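Local coordinates for protein salivary cystatin-L (Ixodes scapularis, PDB 4ZM8) that inhibits cysteine proteases of the host such as cathepsins L and S, suppressing immune responses to tick saliva during feeding, at residues T91-V95 against V106-E112. Numbering follows the deposited sequence.
Sequences TCTTV and VSPFECE
Cys92 and Cys111 both turn SG beside their own backbone N, which brings the two sulfurs together as a disulfide, SG to SG 2.0 Å, with a chi3 of 81°. Next to it Thr93 and Glu110 form an antiparallel hydrogen-bonded pair. Glu110 N meets Thr93 O in the carbonyl plane at 2.8 Å, whereas Thr93 N, 2.9 Å from Glu110 O, sits above that carbonyl's plane. The pairing is a single bridge. Toward Val95 a second set of bonds takes over, in which side chains do part of the work. Ser107 holds its hydroxyl between its backbone N and carbonyl carbon (chi1 69°), and there OG accepts a nearly straight bond from Val95 N at 2.8 Å; Ser107 N in turn donates to Val95 O. Ser107 O accepts the hydroxyl of Thr94, OG1 to O 2.8 Å, with the donor again above the carbonyl plane. The Phe109 ring lies obliquely against the strand, its CD1-CE1 side packed on Thr94, CE1 to CG2 3.5 Å, and its CD2 near Cys92 CB at 3.7 Å. Trp30 of the second subunit stacks on this ring, and Thr27 of that subunit also packs against it. Along its other edge strand 90-99 is joined to strand 39-68 by backbone hydrogen bonds of Cys92 with Leu63 and Thr94 with Leu61. The C-terminal tail thus runs back antiparallel along strand 90-99 after strand 104-106 and is tied down by the second disulfide, as in type 2 cystatins.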
ATOM      1  N   THR A  91     -14.935   6.635  18.401  1.00 41.29           N
ATOM      2  CA  THR A  91     -14.114   7.429  17.505  1.00 41.35           C
ATOM      3  C   THR A  91     -13.113   6.510  16.809  1.00 41.06           C
ATOM      4  O   THR A  91     -12.300   5.859  17.463  1.00 47.24           O
ATOM      5  CB  THR A  91     -13.397   8.563  18.263  1.00 40.07           C
ATOM      6  OG1 THR A  91     -14.379   9.441  18.831  1.00 46.44           O
ATOM      7  CG2 THR A  91     -12.537   9.356  17.322  1.00 38.70           C
ATOM      8  N   CYS A  92     -13.203   6.451  15.484  1.00 38.70           N
ATOM      9  CA  CYS A  92     -12.451   5.492  14.676  1.00 37.74           C
ATOM     10  C   CYS A  92     -11.711   6.188  13.541  1.00 32.46           C
ATOM     11  O   CYS A  92     -12.217   7.141  12.953  1.00 28.12           O
ATOM     12  CB  CYS A  92     -13.392   4.426  14.092  1.00 40.37           C
ATOM     13  SG  CYS A  92     -14.115   3.255  15.279  1.00 46.60           S
ATOM     14  N   THR A  93     -10.520   5.707  13.217  1.00 34.94           N
ATOM     15  CA  THR A  93      -9.797   6.266  12.082  1.00 30.58           C
ATOM     16  C   THR A  93      -9.616   5.228  10.992  1.00 31.58           C
ATOM     17  O   THR A  93      -9.430   4.044  11.267  1.00 28.97           O
ATOM     18  CB  THR A  93      -8.413   6.808  12.486  1.00 32.58           C
ATOM     19  OG1 THR A  93      -8.520   7.547  13.711  1.00 33.65           O
ATOM     20  CG2 THR A  93      -7.878   7.721  11.401  1.00 30.16           C
ATOM     21  N   THR A  94      -9.667   5.684   9.749  1.00 28.33           N
ATOM     22  CA  THR A  94      -9.520   4.795   8.620  1.00 29.07           C
ATOM     23  C   THR A  94      -9.072   5.571   7.401  1.00 33.57           C
ATOM     24  O   THR A  94      -9.436   6.740   7.234  1.00 32.12           O
ATOM     25  CB  THR A  94     -10.848   4.047   8.301  1.00 33.74           C
ATOM     26  OG1 THR A  94     -10.585   2.952   7.420  1.00 37.48           O
ATOM     27  CG2 THR A  94     -11.884   4.972   7.652  1.00 32.45           C
ATOM     28  N   VAL A  95      -8.278   4.923   6.551  1.00 31.83           N
ATOM     29  CA  VAL A  95      -7.943   5.517   5.269  1.00 30.73           C
ATOM     30  C   VAL A  95      -8.682   4.783   4.171  1.00 32.75           C
ATOM     31  O   VAL A  95      -8.811   3.565   4.208  1.00 34.72           O
ATOM     32  CB  VAL A  95      -6.443   5.475   4.964  1.00 33.63           C
ATOM     33  CG1 VAL A  95      -6.143   6.401   3.789  1.00 34.23           C
ATOM     34  CG2 VAL A  95      -5.625   5.850   6.186  1.00 30.61           C
ATOM     35  N   VAL A 106     -10.296  -0.001   1.904  1.00 42.86           N
ATOM     36  CA  VAL A 106     -10.483   0.497   3.258  1.00 38.39           C
ATOM     37  C   VAL A 106      -9.446  -0.119   4.192  1.00 38.07           C
ATOM     38  O   VAL A 106      -9.316  -1.333   4.271  1.00 38.04           O
ATOM     39  CB  VAL A 106     -11.912   0.196   3.759  1.00 34.27           C
ATOM     40  CG1 VAL A 106     -12.060   0.522   5.227  1.00 35.47           C
ATOM     41  CG2 VAL A 106     -12.921   0.978   2.944  1.00 34.55           C
ATOM     42  N   SER A 107      -8.682   0.728   4.871  1.00 40.89           N
ATOM     43  CA  SER A 107      -7.727   0.245   5.853  1.00 41.29           C
ATOM     44  C   SER A 107      -8.530  -0.168   7.066  1.00 45.58           C
ATOM     45  O   SER A 107      -9.638   0.322   7.270  1.00 43.56           O
ATOM     46  CB  SER A 107      -6.700   1.316   6.217  1.00 38.70           C
ATOM     47  OG  SER A 107      -7.301   2.374   6.950  1.00 37.15           O
ATOM     48  N   PRO A 108      -7.994  -1.082   7.872  1.00 44.39           N
ATOM     49  CA  PRO A 108      -8.803  -1.503   9.016  1.00 43.41           C
ATOM     50  C   PRO A 108      -9.002  -0.376  10.041  1.00 41.90           C
ATOM     51  O   PRO A 108      -8.033   0.197  10.537  1.00 42.89           O
ATOM     52  CB  PRO A 108      -7.993  -2.667   9.606  1.00 46.30           C
ATOM     53  CG  PRO A 108      -7.126  -3.140   8.475  1.00 45.56           C
ATOM     54  CD  PRO A 108      -6.785  -1.901   7.706  1.00 38.26           C
ATOM     55  N   PHE A 109     -10.268  -0.070  10.321  1.00 41.60           N
ATOM     56  CA  PHE A 109     -10.687   0.895  11.336  1.00 38.97           C
ATOM     57  C   PHE A 109      -9.885   0.793  12.634  1.00 48.15           C
ATOM     58  O   PHE A 109      -9.989  -0.200  13.367  1.00 51.49           O
ATOM     59  CB  PHE A 109     -12.184   0.704  11.647  1.00 34.04           C
ATOM     60  CG  PHE A 109     -13.097   1.451  10.725  1.00 32.05           C
ATOM     61  CD1 PHE A 109     -12.897   1.429   9.358  1.00 33.99           C
ATOM     62  CD2 PHE A 109     -14.165   2.167  11.221  1.00 35.53           C
ATOM     63  CE1 PHE A 109     -13.735   2.112   8.501  1.00 30.78           C
ATOM     64  CE2 PHE A 109     -15.012   2.854  10.367  1.00 32.85           C
ATOM     65  CZ  PHE A 109     -14.788   2.826   9.001  1.00 31.73           C
ATOM     66  N   GLU A 110      -9.078   1.814  12.910  1.00 43.37           N
ATOM     67  CA  GLU A 110      -8.361   1.872  14.171  1.00 43.74           C
ATOM     68  C   GLU A 110      -9.202   2.694  15.133  1.00 53.74           C
ATOM     69  O   GLU A 110      -9.233   3.932  15.072  1.00 49.31           O
ATOM     70  CB  GLU A 110      -6.961   2.468  13.993  1.00 51.29           C
ATOM     71  CG  GLU A 110      -5.908   1.869  14.934  1.00 52.57           C
ATOM     72  CD  GLU A 110      -5.947   0.342  14.957  1.00 63.29           C
ATOM     73  OE1 GLU A 110      -5.906  -0.277  13.869  1.00 63.67           O
ATOM     74  OE2 GLU A 110      -6.024  -0.246  16.061  1.00 61.31           O
ATOM     75  N   CYS A 111      -9.918   1.996  16.004  1.00 56.37           N
ATOM     76  CA  CYS A 111     -10.839   2.670  16.900  1.00 52.56           C
ATOM     77  C   CYS A 111     -10.129   3.203  18.131  1.00 63.59           C
ATOM     78  O   CYS A 111      -8.898   3.206  18.208  1.00 63.38           O
ATOM     79  CB  CYS A 111     -11.986   1.740  17.288  1.00 51.59           C
ATOM     80  SG  CYS A 111     -13.205   1.552  15.955  1.00 58.95           S
ATOM     81  N   GLU A 112     -10.913   3.680  19.087  1.00 64.08           N
ATOM     82  CA  GLU A 112     -10.354   4.340  20.248  1.00 67.33           C
ATOM     83  C   GLU A 112     -10.746   3.622  21.522  1.00 78.38           C
ATOM     84  O   GLU A 112     -11.933   3.450  21.812  1.00 75.75           O
ATOM     85  CB  GLU A 112     -10.811   5.788  20.298  1.00 66.90           C
ATOM     86  CG  GLU A 112     -10.148   6.603  21.365  1.00 66.97           C
ATOM     87  CD  GLU A 112     -10.106   8.054  20.980  1.00 67.99           C
ATOM     88  OE1 GLU A 112      -9.373   8.384  20.025  1.00 60.90           O
ATOM     89  OE2 GLU A 112     -10.827   8.859  21.607  1.00 76.93           O
TER